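PDB 4P47: TRAP dicarboxylate transporter, DctP subunit from Ochrobactrum anthropi, which probably serves as the periplasmic solute-binding subunit of a TRAP transporter, capturing a small-molecule ligand, perhaps a dicarboxylate, for uptake. Local coordinates for residues S29-A37 / G86-N94; Y224-T233 / I286-L296. All blocks are in the same frame, centred on the assembly; numbering follows the deposited sequence. Where two conformers were deposited one is given.

Overall arrangement
Interaction 1 (29-37 with 86-94) and interaction 2 (224-233 with 286-296) are both parallel strand pairings in one mixed sheet, but they lie on opposite sides of the chain's centre, 18 and 21 Å from it. Their centres are 36 Å apart and their nearest atoms about 15 Å, so neither touches the other. Strand 229-245 connects them: its beginning takes part in interaction 2, and it also pairs, antiparallel, with strand 90-94 of interaction 1. Along the chain they come in series. In this crystal a C-terminus of the construct, which ends in a tag remnant, occupies the ligand pocket; in solute-binding proteins of this kind the pocket lies between two lobes.

Interaction 1 (S29-A37 / G86-N94)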
ATOM      1  N   SER A  29      13.718 -11.853 -28.290  0.83 21.54           N
ATOM      2  CA  SER A  29      12.741 -12.656 -27.582  0.83 22.05           C
ATOM      3  C   SER A  29      13.091 -12.616 -26.093  0.83 18.69           C
ATOM      4  O   SER A  29      14.240 -12.834 -25.715  0.83 15.29           O
ATOM      5  CB  SER A  29      12.757 -14.091 -28.104  0.83 31.41           C
ATOM      6  OG  SER A  29      11.836 -14.902 -27.399  0.83 31.57           O
ATOM      7  N   GLN A  30      12.111 -12.297 -25.257  1.00 14.54           N
ATOM      8  CA  GLN A  30      12.275 -12.360 -23.798  1.00 12.11           C
ATOM      9  C   GLN A  30      11.007 -12.920 -23.173  1.00 11.76           C
ATOM     10  O   GLN A  30       9.902 -12.761 -23.702  1.00 13.67           O
ATOM     11  CB  GLN A  30      12.553 -10.980 -23.206  1.00 11.55           C
ATOM     12  CG  GLN A  30      13.771 -10.255 -23.782  1.00 14.00           C
ATOM     13  CD  GLN A  30      15.116 -10.842 -23.347  1.00 15.51           C
ATOM     14  OE1 GLN A  30      15.196 -11.695 -22.461  1.00 17.14           O
ATOM     15  NE2 GLN A  30      16.181 -10.369 -23.973  1.00 16.39           N
ATOM     16  N   THR A  31      11.159 -13.584 -22.041  1.00 16.07           N
ATOM     17  CA  THR A  31       9.999 -14.036 -21.298  1.00 18.55           C
ATOM     18  C   THR A  31      10.110 -13.496 -19.894  1.00 14.32           C
ATOM     19  O   THR A  31      11.144 -13.615 -19.245  1.00 15.87           O
ATOM     20  CB  THR A  31       9.882 -15.570 -21.265  1.00 28.66           C
ATOM     21  OG1 THR A  31       9.754 -16.064 -22.601  1.00 29.22           O
ATOM     22  CG2 THR A  31       8.655 -16.002 -20.466  1.00 28.40           C
ATOM     23  N   ILE A  32       9.029 -12.882 -19.444  1.00  9.25           N
ATOM     24  CA  ILE A  32       8.980 -12.299 -18.132  1.00  9.53           C
ATOM     25  C   ILE A  32       7.861 -12.933 -17.327  1.00  9.38           C
ATOM     26  O   ILE A  32       6.694 -12.826 -17.705  1.00 11.09           O
ATOM     27  CB  ILE A  32       8.701 -10.799 -18.224  1.00  9.81           C
ATOM     28  CG1 ILE A  32       9.857 -10.078 -18.909  1.00 11.95           C
ATOM     29  CG2 ILE A  32       8.451 -10.234 -16.829  1.00 13.60           C
ATOM     30  CD1 ILE A  32       9.621  -8.566 -19.101  1.00 13.92           C
ATOM     31  N   LYS A  33       8.211 -13.599 -16.232  0.51  8.73           N
ATOM     32  CA  LYS A  33       7.223 -14.105 -15.286  0.51  8.59           C
ATOM     33  C   LYS A  33       6.946 -13.006 -14.264  0.51  8.43           C
ATOM     34  O   LYS A  33       7.873 -12.485 -13.659  0.51  9.33           O
ATOM     35  CB  LYS A  33       7.744 -15.370 -14.598  0.51  9.91           C
ATOM     36  CG  LYS A  33       8.076 -16.496 -15.566  0.51 10.02           C
ATOM     37  CD  LYS A  33       8.611 -17.752 -14.864  0.51  9.86           C
ATOM     38  CE  LYS A  33       8.955 -18.863 -15.858  0.51 16.59           C
ATOM     39  NZ  LYS A  33       9.368 -20.137 -15.196  0.51 19.23           N
ATOM     40  N   PHE A  34       5.674 -12.661 -14.081  1.00  6.84           N
ATOM     41  CA  PHE A  34       5.262 -11.537 -13.239  1.00  7.35           C
ATOM     42  C   PHE A  34       4.282 -12.073 -12.207  1.00  6.39           C
ATOM     43  O   PHE A  34       3.136 -12.409 -12.539  1.00  7.59           O
ATOM     44  CB  PHE A  34       4.616 -10.482 -14.156  1.00  7.38           C
ATOM     45  CG  PHE A  34       4.291  -9.147 -13.519  1.00  7.39           C
ATOM     46  CD1 PHE A  34       4.539  -8.868 -12.198  1.00  8.30           C
ATOM     47  CD2 PHE A  34       3.754  -8.164 -14.304  1.00  8.74           C
ATOM     48  CE1 PHE A  34       4.210  -7.598 -11.650  1.00  6.85           C
ATOM     49  CE2 PHE A  34       3.438  -6.924 -13.792  1.00  9.30           C
ATOM     50  CZ  PHE A  34       3.672  -6.636 -12.458  1.00  7.07           C
ATOM     51  N   ALA A  35       4.752 -12.171 -10.969  1.00  7.86           N
ATOM     52  CA  ALA A  35       3.995 -12.801  -9.893  1.00  7.35           C
ATOM     53  C   ALA A  35       3.359 -11.764  -8.968  1.00  8.25           C
ATOM     54  O   ALA A  35       3.904 -10.687  -8.748  1.00  7.96           O
ATOM     55  CB  ALA A  35       4.916 -13.670  -9.091  1.00  9.29           C
ATOM     56  N   ALA A  36       2.193 -12.079  -8.409  1.00  8.20           N
ATOM     57  CA  ALA A  36       1.601 -11.258  -7.362  1.00  7.71           C
ATOM     58  C   ALA A  36       0.651 -12.083  -6.530  1.00  8.75           C
ATOM     59  O   ALA A  36       0.300 -13.200  -6.893  1.00  9.52           O
ATOM     60  CB  ALA A  36       0.864 -10.066  -7.958  1.00  8.80           C
ATOM     61  N   ALA A  37       0.199 -11.479  -5.435  1.00  9.11           N
ATOM     62  CA  ALA A  37      -0.679 -12.148  -4.470  1.00  9.87           C
ATOM     63  C   ALA A  37      -2.141 -12.230  -4.863  1.00 11.74           C
ATOM     64  O   ALA A  37      -2.789 -13.222  -4.557  1.00 12.06           O
ATOM     65  CB  ALA A  37      -0.570 -11.446  -3.150  1.00 12.10           C
ATOM     66  N   GLY A  86      16.905 -14.319  -9.284  1.00 14.67           N
ATOM     67  CA  GLY A  86      16.707 -14.408 -10.726  1.00 13.55           C
ATOM     68  C   GLY A  86      15.732 -15.482 -11.191  1.00 18.17           C
ATOM     69  O   GLY A  86      15.545 -15.678 -12.396  1.00 19.06           O
ATOM     70  N   VAL A  87      15.082 -16.164 -10.255  1.00 13.76           N
ATOM     71  CA  VAL A  87      14.094 -17.199 -10.573  1.00 14.38           C
ATOM     72  C   VAL A  87      12.774 -16.641 -11.113  1.00 13.94           C
ATOM     73  O   VAL A  87      12.171 -17.212 -12.011  1.00 16.21           O
ATOM     74  CB  VAL A  87      13.792 -18.044  -9.320  1.00 18.19           C
ATOM     75  CG1 VAL A  87      12.708 -19.087  -9.605  1.00 18.27           C
ATOM     76  CG2 VAL A  87      15.064 -18.715  -8.833  1.00 21.55           C
ATOM     77  N   VAL A  88      12.311 -15.533 -10.546  1.00 10.99           N
ATOM     78  CA  VAL A  88      11.066 -14.904 -10.982  1.00 11.45           C
ATOM     79  C   VAL A  88      11.490 -13.512 -11.436  1.00 11.60           C
ATOM     80  O   VAL A  88      12.199 -12.830 -10.703  1.00 11.80           O
ATOM     81  CB  VAL A  88      10.058 -14.832  -9.832  1.00 10.42           C
ATOM     82  CG1 VAL A  88       8.815 -14.083 -10.248  1.00 11.55           C
ATOM     83  CG2 VAL A  88       9.706 -16.249  -9.363  1.00 13.74           C
ATOM     84  N   GLU A  89      11.097 -13.077 -12.634  1.00  7.14           N
ATOM     85  CA  GLU A  89      11.582 -11.788 -13.161  1.00  8.91           C
ATOM     86  C   GLU A  89      10.932 -10.571 -12.543  1.00  7.62           C
ATOM     87  O   GLU A  89      11.603  -9.568 -12.301  1.00  8.24           O
ATOM     88  CB  GLU A  89      11.387 -11.692 -14.668  1.00  8.51           C
ATOM     89  CG  GLU A  89      12.334 -12.574 -15.479  1.00 11.09           C
ATOM     90  CD  GLU A  89      11.961 -14.042 -15.484  1.00  9.82           C
ATOM     91  OE1 GLU A  89      10.792 -14.384 -15.234  1.00 10.50           O
ATOM     92  OE2 GLU A  89      12.870 -14.867 -15.753  1.00 14.41           O
ATOM     93  N   MET A  90       9.622 -10.619 -12.334  1.00  7.14           N
ATOM     94  CA  MET A  90       8.905  -9.428 -11.860  1.00  6.86           C
ATOM     95  C   MET A  90       7.908  -9.742 -10.764  1.00  6.46           C
ATOM     96  O   MET A  90       7.364 -10.841 -10.693  1.00  7.04           O
ATOM     97  CB  MET A  90       8.146  -8.731 -13.003  1.00  7.31           C
ATOM     98  CG  MET A  90       9.031  -7.912 -13.933  1.00  8.52           C
ATOM     99  SD  MET A  90       8.138  -6.930 -15.174  1.00  8.04           S
ATOM    100  CE  MET A  90       7.295  -5.796 -14.060  1.00  8.19           C
ATOM    101  N   THR A  91       7.650  -8.754  -9.920  1.00  6.44           N
ATOM    102  CA  THR A  91       6.573  -8.849  -8.958  1.00  6.52           C
ATOM    103  C   THR A  91       6.100  -7.449  -8.610  1.00  7.46           C
ATOM    104  O   THR A  91       6.761  -6.441  -8.927  1.00  7.55           O
ATOM    105  CB  THR A  91       6.992  -9.623  -7.700  1.00  8.29           C
ATOM    106  OG1 THR A  91       5.841  -9.975  -6.931  1.00  8.74           O
ATOM    107  CG2 THR A  91       7.921  -8.809  -6.839  1.00  9.84           C
ATOM    108  N   VAL A  92       4.936  -7.384  -7.981  1.00  5.47           N
ATOM    109  CA  VAL A  92       4.411  -6.158  -7.405  1.00  7.71           C
ATOM    110  C   VAL A  92       3.884  -6.482  -6.007  1.00  6.05           C
ATOM    111  O   VAL A  92       3.231  -7.501  -5.809  1.00  7.44           O
ATOM    112  CB  VAL A  92       3.330  -5.520  -8.336  1.00  6.12           C
ATOM    113  CG1 VAL A  92       2.191  -6.506  -8.648  1.00  8.31           C
ATOM    114  CG2 VAL A  92       2.821  -4.222  -7.744  1.00  6.81           C
ATOM    115  N   MET A  93       4.224  -5.662  -5.026  1.00  6.17           N
ATOM    116  CA  MET A  93       3.798  -5.931  -3.643  1.00  7.80           C
ATOM    117  C   MET A  93       3.853  -4.657  -2.837  1.00  6.51           C
ATOM    118  O   MET A  93       4.459  -3.678  -3.249  1.00  6.31           O
ATOM    119  CB  MET A  93       4.712  -6.961  -2.969  1.00  7.46           C
ATOM    120  CG  MET A  93       6.130  -6.444  -2.749  1.00  8.04           C
ATOM    121  SD  MET A  93       7.241  -7.682  -2.003  1.00 10.05           S
ATOM    122  CE  MET A  93       7.433  -8.722  -3.419  1.00 12.57           C
ATOM    123  N   ASN A  94       3.243  -4.676  -1.660  1.00  6.78           N
ATOM    124  CA  ASN A  94       3.292  -3.526  -0.772  1.00  6.57           C
ATOM    125  C   ASN A  94       4.734  -3.131  -0.506  1.00  7.78           C
ATOM    126  O   ASN A  94       5.569  -3.968  -0.117  1.00  7.67           O
ATOM    127  CB  ASN A  94       2.564  -3.839   0.545  1.00  6.64           C
ATOM    128  CG  ASN A  94       1.052  -3.868   0.394  1.00  9.73           C
ATOM    129  OD1 ASN A  94       0.492  -3.509  -0.628  1.00  9.32           O
ATOM    130  ND2 ASN A  94       0.377  -4.333   1.434  1.00 14.63           N
TER
HETATM  131  O   HOH W   1      13.454 -15.074 -18.546  1.00 26.60           O
HETATM  132  O   HOH W   2       1.473  -9.071  -4.365  1.00 10.38           O
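Met90 lies across Phe34 on one side of the sheet: its CE stands over the middle of the ring, 4.1 Å from the centroid and 12° off the normal, a CH-pi contact. The sulfur follows at a greater distance above the same face, which makes this a Met-aromatic pair. With chi1 at -172°, CG of Phe34 sits opposite the backbone N, a setting that swings the ring off its own strand and across to the neighbouring one, where CE1 lies 3.8 Å from Val92 CG1, with Val92 N at the ring's edge in its plane. Met90 bends at chi3, bringing CE over the ring while SD rests 3.7 Å from Ile32 CG2. Phe51 of helix 43-58 also meets the Phe34 ring, the two planes steeply inclined and close to perpendicular.

Strands 30-35 and 90-94 run parallel, their axes 18° apart, with Phe34 bridged to Met90 and Ala35 to Thr91. Strand 63-68 pairs with the other edge of strand 30-35, while helices 43-58 and 76-85 pack on the sheet, the layered alpha/beta build of a periplasmic binding protein lobe. On the side of Ala35 and Thr91, the hydroxyl OG1 of Thr91 donates to Ala35 O at 2.7 Å, approaching from above the carbonyl plane. Two backbone bonds hold the ladder, Met90 N to Lys33 O and Ala35 N to Met90 O, the second nearly straight at the hydrogen.

Before strand 90-94 begins, a side chain replaces the backbone as acceptor: Lys33 N donates to Glu89 OE1 at 2.9 Å, reaching the carboxylate on its anti side and well out of its plane. A water bridges Glu89 OE2 to Thr31 O.

Interaction 2 (Y224-T233 / I286-L296); sequences YEVQKYLTLT and IKKTGMQVTEL
The Tyr224 ring receives the methyl of Thr289 on one face: CG2 stands 3.7 Å above the plane, displaced toward the rim beside CG and CD1. The Tyr229 ring is engaged differently, with Lys228 CB over one face and the amide oxygen of Gln292 at its edge, in plane, where OE1 lies 3.6 Å from CE1; ring and amide planes are 76° apart.

Thr289 divides its branches between two tasks. While CG2 covers the tyrosine, OG1 donates to Ile286 O at 2.7 Å, adding a second bond to a carbonyl that already accepts from Thr289 N, and the same OG1 also rests against Tyr224 CB. A valine here would remove that hydroxyl donor and would probably leave the methyl branch over Tyr224 less firmly fixed in rotation.

Met291 turns inward from the end of the helix, bent at chi3 (70°), to bring CE 3.4 Å from Gln227 O and 4.0 Å from Leu230 CB. Its sulfur packs on Tyr224 CB, and Ile218 of helix 216-220 adjoins the cluster. Farther along, Leu230 and Val293 lie side by side on one face of the sheet, while Thr231 and Thr294 do so on the other; Thr231 OG1 bonds to Val161 O.

The backbone ladder between these rows is regular: Gln292 N to Lys228 O, Leu230 N to Gln292 O, Thr294 N to Leu230 O and Leu232 N to Thr294 O all have N-H...O angles of at least 165°. A water joins Lys228 O to Gly290 O at the ladder's start. Gly290, with positive phi and its N bonded back to Lys287 O, closes the helix in a Schellman motif, and the chain then enters strand 292-295, which pairs parallel with strand 229-245 in the mixed sheet of this solute-binding fold.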
ATOM      1  N   TYR A 224     -18.572  -6.900   7.340  1.00  8.70           N
ATOM      2  CA  TYR A 224     -19.786  -6.142   7.579  1.00 11.50           C
ATOM      3  C   TYR A 224     -20.826  -6.980   8.350  1.00 11.45           C
ATOM      4  O   TYR A 224     -21.751  -6.409   8.915  1.00 13.15           O
ATOM      5  CB  TYR A 224     -20.377  -5.633   6.254  1.00 11.95           C
ATOM      6  CG  TYR A 224     -20.690  -6.726   5.256  1.00 11.31           C
ATOM      7  CD1 TYR A 224     -21.885  -7.448   5.336  1.00 13.46           C
ATOM      8  CD2 TYR A 224     -19.809  -7.044   4.239  1.00 13.62           C
ATOM      9  CE1 TYR A 224     -22.163  -8.444   4.423  1.00 13.25           C
ATOM     10  CE2 TYR A 224     -20.075  -8.041   3.326  1.00 13.79           C
ATOM     11  CZ  TYR A 224     -21.260  -8.744   3.422  1.00 17.29           C
ATOM     12  OH  TYR A 224     -21.528  -9.743   2.508  1.00 17.94           O
ATOM     13  N   GLU A 225     -20.667  -8.306   8.408  1.00 10.00           N
ATOM     14  CA  GLU A 225     -21.607  -9.152   9.151  1.00 10.57           C
ATOM     15  C   GLU A 225     -21.331  -9.099  10.642  1.00 10.24           C
ATOM     16  O   GLU A 225     -22.186  -9.480  11.454  1.00 11.86           O
ATOM     17  CB  GLU A 225     -21.524 -10.618   8.685  1.00 11.52           C
ATOM     18  CG  GLU A 225     -21.878 -10.826   7.224  1.00 11.67           C
ATOM     19  CD  GLU A 225     -21.775 -12.272   6.751  1.00 17.57           C
ATOM     20  OE1 GLU A 225     -21.301 -13.132   7.515  1.00 14.24           O
ATOM     21  OE2 GLU A 225     -22.167 -12.558   5.596  1.00 17.73           O
ATOM     22  N   VAL A 226     -20.135  -8.637  11.011  1.00  9.32           N
ATOM     23  CA  VAL A 226     -19.661  -8.739  12.381  1.00  9.34           C
ATOM     24  C   VAL A 226     -19.043  -7.435  12.910  1.00  8.59           C
ATOM     25  O   VAL A 226     -18.443  -7.416  13.976  1.00  8.20           O
ATOM     26  CB  VAL A 226     -18.670  -9.940  12.550  1.00  8.89           C
ATOM     27  CG1 VAL A 226     -19.414 -11.242  12.376  1.00 10.81           C
ATOM     28  CG2 VAL A 226     -17.526  -9.859  11.554  1.00 10.71           C
ATOM     29  N   GLN A 227     -19.181  -6.364  12.123  1.00  7.36           N
ATOM     30  CA  GLN A 227     -18.702  -5.028  12.459  1.00  8.47           C
ATOM     31  C   GLN A 227     -19.727  -3.987  12.053  1.00  9.53           C
ATOM     32  O   GLN A 227     -20.097  -3.914  10.899  1.00  9.37           O
ATOM     33  CB  GLN A 227     -17.413  -4.722  11.701  1.00  6.60           C
ATOM     34  CG  GLN A 227     -16.252  -5.674  11.966  1.00  7.49           C
ATOM     35  CD  GLN A 227     -15.535  -5.374  13.261  1.00  6.86           C
ATOM     36  OE1 GLN A 227     -14.532  -4.653  13.268  1.00  6.73           O
ATOM     37  NE2 GLN A 227     -16.005  -5.948  14.362  1.00  6.57           N
ATOM     38  N   LYS A 228     -20.151  -3.162  12.996  1.00  7.57           N
ATOM     39  CA  LYS A 228     -21.116  -2.103  12.709  1.00  8.59           C
ATOM     40  C   LYS A 228     -20.523  -0.752  12.314  1.00  7.02           C
ATOM     41  O   LYS A 228     -21.258   0.090  11.780  1.00  8.11           O
ATOM     42  CB  LYS A 228     -22.049  -1.902  13.904  1.00  9.11           C
ATOM     43  CG  LYS A 228     -23.144  -2.968  13.968  1.00 11.30           C
ATOM     44  CD  LYS A 228     -23.978  -2.849  15.246  1.00 17.08           C
ATOM     45  CE  LYS A 228     -25.275  -3.687  15.182  1.00 17.22           C
ATOM     46  NZ  LYS A 228     -25.009  -5.137  14.981  1.00 20.42           N
ATOM     47  N   TYR A 229     -19.216  -0.566  12.552  1.00  6.78           N
ATOM     48  CA  TYR A 229     -18.592   0.755  12.423  1.00  6.75           C
ATOM     49  C   TYR A 229     -17.343   0.713  11.559  1.00  6.01           C
ATOM     50  O   TYR A 229     -16.508  -0.176  11.715  1.00  6.96           O
ATOM     51  CB  TYR A 229     -18.247   1.316  13.810  1.00  6.83           C
ATOM     52  CG  TYR A 229     -19.445   1.306  14.721  1.00  7.89           C
ATOM     53  CD1 TYR A 229     -20.503   2.177  14.497  1.00  9.62           C
ATOM     54  CD2 TYR A 229     -19.557   0.399  15.756  1.00  9.53           C
ATOM     55  CE1 TYR A 229     -21.635   2.152  15.285  1.00 12.09           C
ATOM     56  CE2 TYR A 229     -20.680   0.383  16.567  1.00 10.59           C
ATOM     57  CZ  TYR A 229     -21.714   1.251  16.309  1.00 10.91           C
ATOM     58  OH  TYR A 229     -22.847   1.236  17.118  1.00 14.44           O
ATOM     59  N   LEU A 230     -17.214   1.693  10.677  1.00  5.78           N
ATOM     60  CA  LEU A 230     -16.009   1.945   9.887  1.00  5.81           C
ATOM     61  C   LEU A 230     -15.645   3.410  10.007  1.00  5.55           C
ATOM     62  O   LEU A 230     -16.520   4.273   9.853  1.00  7.39           O
ATOM     63  CB  LEU A 230     -16.263   1.634   8.391  1.00  6.47           C
ATOM     64  CG  LEU A 230     -15.213   2.109   7.381  1.00  6.72           C
ATOM     65  CD1 LEU A 230     -13.844   1.470   7.650  1.00  7.97           C
ATOM     66  CD2 LEU A 230     -15.600   1.823   5.943  1.00  7.60           C
ATOM     67  N   THR A 231     -14.376   3.690  10.299  1.00  6.25           N
ATOM     68  CA  THR A 231     -13.848   5.035  10.182  1.00  6.19           C
ATOM     69  C   THR A 231     -12.786   5.047   9.127  1.00  6.85           C
ATOM     70  O   THR A 231     -11.904   4.174   9.094  1.00  6.22           O
ATOM     71  CB  THR A 231     -13.248   5.529  11.491  1.00  6.35           C
ATOM     72  OG1 THR A 231     -14.308   5.594  12.447  1.00  8.88           O
ATOM     73  CG2 THR A 231     -12.634   6.937  11.344  1.00  8.11           C
ATOM     74  N   LEU A 232     -12.868   6.042   8.246  1.00  7.10           N
ATOM     75  CA  LEU A 232     -11.849   6.250   7.233  1.00  6.94           C
ATOM     76  C   LEU A 232     -10.660   6.954   7.890  1.00  7.57           C
ATOM     77  O   LEU A 232     -10.381   8.126   7.643  1.00  8.27           O
ATOM     78  CB  LEU A 232     -12.426   7.039   6.061  1.00  6.42           C
ATOM     79  CG  LEU A 232     -13.650   6.404   5.384  1.00  8.37           C
ATOM     80  CD1 LEU A 232     -14.041   7.188   4.121  1.00 13.32           C
ATOM     81  CD2 LEU A 232     -13.426   4.926   5.051  1.00  9.71           C
ATOM     82  N   THR A 233      -9.979   6.240   8.770  1.00  6.38           N
ATOM     83  CA  THR A 233      -8.844   6.809   9.506  1.00  6.42           C
ATOM     84  C   THR A 233      -7.682   7.135   8.585  1.00  7.01           C
ATOM     85  O   THR A 233      -6.900   8.031   8.880  1.00  6.39           O
ATOM     86  CB  THR A 233      -8.340   5.809  10.547  1.00  6.08           C
ATOM     87  OG1 THR A 233      -8.295   4.525   9.942  1.00  6.33           O
ATOM     88  CG2 THR A 233      -9.237   5.751  11.769  1.00  7.17           C
ATOM     89  N   ILE A 286     -20.439  -1.064   1.205  1.00  8.25           N
ATOM     90  CA  ILE A 286     -20.305  -1.059   2.657  1.00  7.37           C
ATOM     91  C   ILE A 286     -21.457  -0.278   3.314  1.00  8.10           C
ATOM     92  O   ILE A 286     -22.072  -0.731   4.288  1.00  8.63           O
ATOM     93  CB  ILE A 286     -18.935  -0.487   3.053  1.00  6.68           C
ATOM     94  CG1 ILE A 286     -17.849  -1.503   2.664  1.00  7.77           C
ATOM     95  CG2 ILE A 286     -18.876  -0.171   4.528  1.00  7.80           C
ATOM     96  CD1 ILE A 286     -16.416  -0.950   2.704  1.00  8.95           C
ATOM     97  N   LYS A 287     -21.760   0.892   2.785  1.00  7.90           N
ATOM     98  CA  LYS A 287     -22.828   1.689   3.355  1.00 10.20           C
ATOM     99  C   LYS A 287     -24.169   0.960   3.246  1.00 10.04           C
ATOM    100  O   LYS A 287     -24.973   0.995   4.180  1.00 10.34           O
ATOM    101  CB  LYS A 287     -22.870   3.057   2.696  1.00  9.04           C
ATOM    102  CG  LYS A 287     -21.662   3.914   3.099  1.00 10.50           C
ATOM    103  CD  LYS A 287     -21.545   5.186   2.309  1.00 12.90           C
ATOM    104  CE  LYS A 287     -20.299   5.941   2.719  1.00 18.67           C
ATOM    105  NZ  LYS A 287     -20.087   7.153   1.893  1.00 19.71           N
ATOM    106  N   LYS A 288     -24.406   0.249   2.148  1.00  9.14           N
ATOM    107  CA  LYS A 288     -25.679  -0.446   1.960  1.00  8.38           C
ATOM    108  C   LYS A 288     -25.819  -1.664   2.862  1.00  9.27           C
ATOM    109  O   LYS A 288     -26.930  -2.163   3.061  1.00  9.13           O
ATOM    110  CB  LYS A 288     -25.851  -0.802   0.482  1.00 11.97           C
ATOM    111  CG  LYS A 288     -26.092   0.480  -0.335  1.00 26.68           C
ATOM    112  CD  LYS A 288     -26.493   0.268  -1.803  1.00 37.14           C
ATOM    113  CE  LYS A 288     -28.020   0.312  -2.035  1.00 30.14           C
ATOM    114  NZ  LYS A 288     -28.729   1.564  -1.601  1.00 22.97           N
ATOM    115  N   THR A 289     -24.735  -2.143   3.458  1.00  7.39           N
ATOM    116  CA  THR A 289     -24.830  -3.219   4.433  1.00  8.74           C
ATOM    117  C   THR A 289     -25.296  -2.702   5.792  1.00  8.74           C
ATOM    118  O   THR A 289     -25.539  -3.504   6.711  1.00 11.77           O
ATOM    119  CB  THR A 289     -23.502  -3.989   4.637  1.00 10.44           C
ATOM    120  OG1 THR A 289     -22.553  -3.170   5.343  1.00 10.98           O
ATOM    121  CG2 THR A 289     -22.956  -4.480   3.338  1.00 11.41           C
ATOM    122  N   GLY A 290     -25.407  -1.392   5.943  1.00  7.35           N
ATOM    123  CA  GLY A 290     -25.827  -0.786   7.190  1.00  8.68           C
ATOM    124  C   GLY A 290     -24.708  -0.519   8.189  1.00  8.75           C
ATOM    125  O   GLY A 290     -24.983  -0.206   9.352  1.00 10.58           O
ATOM    126  N   MET A 291     -23.461  -0.636   7.751  1.00  7.87           N
ATOM    127  CA  MET A 291     -22.345  -0.139   8.533  1.00  8.69           C
ATOM    128  C   MET A 291     -22.409   1.373   8.563  1.00  8.79           C
ATOM    129  O   MET A 291     -22.741   2.007   7.569  1.00 11.33           O
ATOM    130  CB  MET A 291     -21.020  -0.577   7.924  1.00  9.07           C
ATOM    131  CG  MET A 291     -20.758  -2.044   8.050  1.00  8.45           C
ATOM    132  SD  MET A 291     -19.065  -2.507   7.649  1.00 10.28           S
ATOM    133  CE  MET A 291     -18.151  -1.814   9.023  1.00 11.66           C
ATOM    134  N   GLN A 292     -22.027   1.957   9.694  1.00  8.67           N
ATOM    135  CA  GLN A 292     -21.967   3.404   9.817  1.00  9.54           C
ATOM    136  C   GLN A 292     -20.544   3.835   9.496  1.00  7.94           C
ATOM    137  O   GLN A 292     -19.604   3.370  10.127  1.00  7.60           O
ATOM    138  CB  GLN A 292     -22.326   3.818  11.251  1.00 10.68           C
ATOM    139  CG  GLN A 292     -22.195   5.337  11.520  1.00 13.59           C
ATOM    140  CD  GLN A 292     -22.497   5.760  12.969  1.00 19.06           C
ATOM    141  OE1 GLN A 292     -23.153   5.047  13.720  1.00 19.29           O
ATOM    142  NE2 GLN A 292     -22.009   6.935  13.350  1.00 19.55           N
ATOM    143  N   VAL A 293     -20.397   4.747   8.546  1.00  8.63           N
ATOM    144  CA  VAL A 293     -19.086   5.206   8.097  1.00  9.53           C
ATOM    145  C   VAL A 293     -18.817   6.631   8.592  1.00  9.14           C
ATOM    146  O   VAL A 293     -19.587   7.575   8.353  1.00 12.60           O
ATOM    147  CB  VAL A 293     -18.977   5.138   6.561  1.00 10.86           C
ATOM    148  CG1 VAL A 293     -17.582   5.531   6.092  1.00 12.46           C
ATOM    149  CG2 VAL A 293     -19.324   3.755   6.065  1.00 11.45           C
ATOM    150  N   THR A 294     -17.711   6.770   9.297  1.00  7.89           N
ATOM    151  CA  THR A 294     -17.293   8.039   9.837  1.00  9.67           C
ATOM    152  C   THR A 294     -16.067   8.535   9.092  1.00  9.10           C
ATOM    153  O   THR A 294     -15.135   7.784   8.854  1.00  9.22           O
ATOM    154  CB  THR A 294     -16.985   7.903  11.343  1.00  9.41           C
ATOM    155  OG1 THR A 294     -18.166   7.465  12.034  1.00 13.17           O
ATOM    156  CG2 THR A 294     -16.534   9.240  11.924  1.00 12.83           C
ATOM    157  N   GLU A 295     -16.090   9.806   8.696  1.00 11.39           N
ATOM    158  CA  GLU A 295     -14.933  10.461   8.096  1.00 13.21           C
ATOM    159  C   GLU A 295     -14.321  11.404   9.109  1.00 15.04           C
ATOM    160  O   GLU A 295     -15.012  11.945   9.967  1.00 16.75           O
ATOM    161  CB  GLU A 295     -15.349  11.261   6.866  1.00 15.54           C
ATOM    162  CG  GLU A 295     -15.886  10.409   5.740  1.00 23.62           C
ATOM    163  CD  GLU A 295     -16.225  11.224   4.510  1.00 37.71           C
ATOM    164  OE1 GLU A 295     -16.605  12.406   4.668  1.00 42.60           O
ATOM    165  OE2 GLU A 295     -16.111  10.684   3.390  1.00 45.16           O
ATOM    166  N   LEU A 296     -13.017  11.590   9.001  1.00 12.63           N
ATOM    167  CA  LEU A 296     -12.294  12.575   9.791  1.00 12.38           C
ATOM    168  C   LEU A 296     -12.007  13.838   8.994  1.00 12.33           C
ATOM    169  O   LEU A 296     -11.619  13.761   7.832  1.00 13.17           O
ATOM    170  CB  LEU A 296     -10.955  11.988  10.249  1.00 13.03           C
ATOM    171  CG  LEU A 296     -10.976  10.610  10.906  1.00 13.27           C
ATOM    172  CD1 LEU A 296      -9.578  10.145  11.259  1.00 13.90           C
ATOM    173  CD2 LEU A 296     -11.846  10.650  12.159  1.00 14.93           C
TER
HETATM  174  O   HOH W   3     -24.431  -5.506   8.075  1.00 15.21           O
HETATM  175  O   HOH W   4     -24.114   0.402  11.944  1.00 12.40           O
HETATM  176  O   HOH W   5     -11.451  10.477   6.843  1.00 13.67           O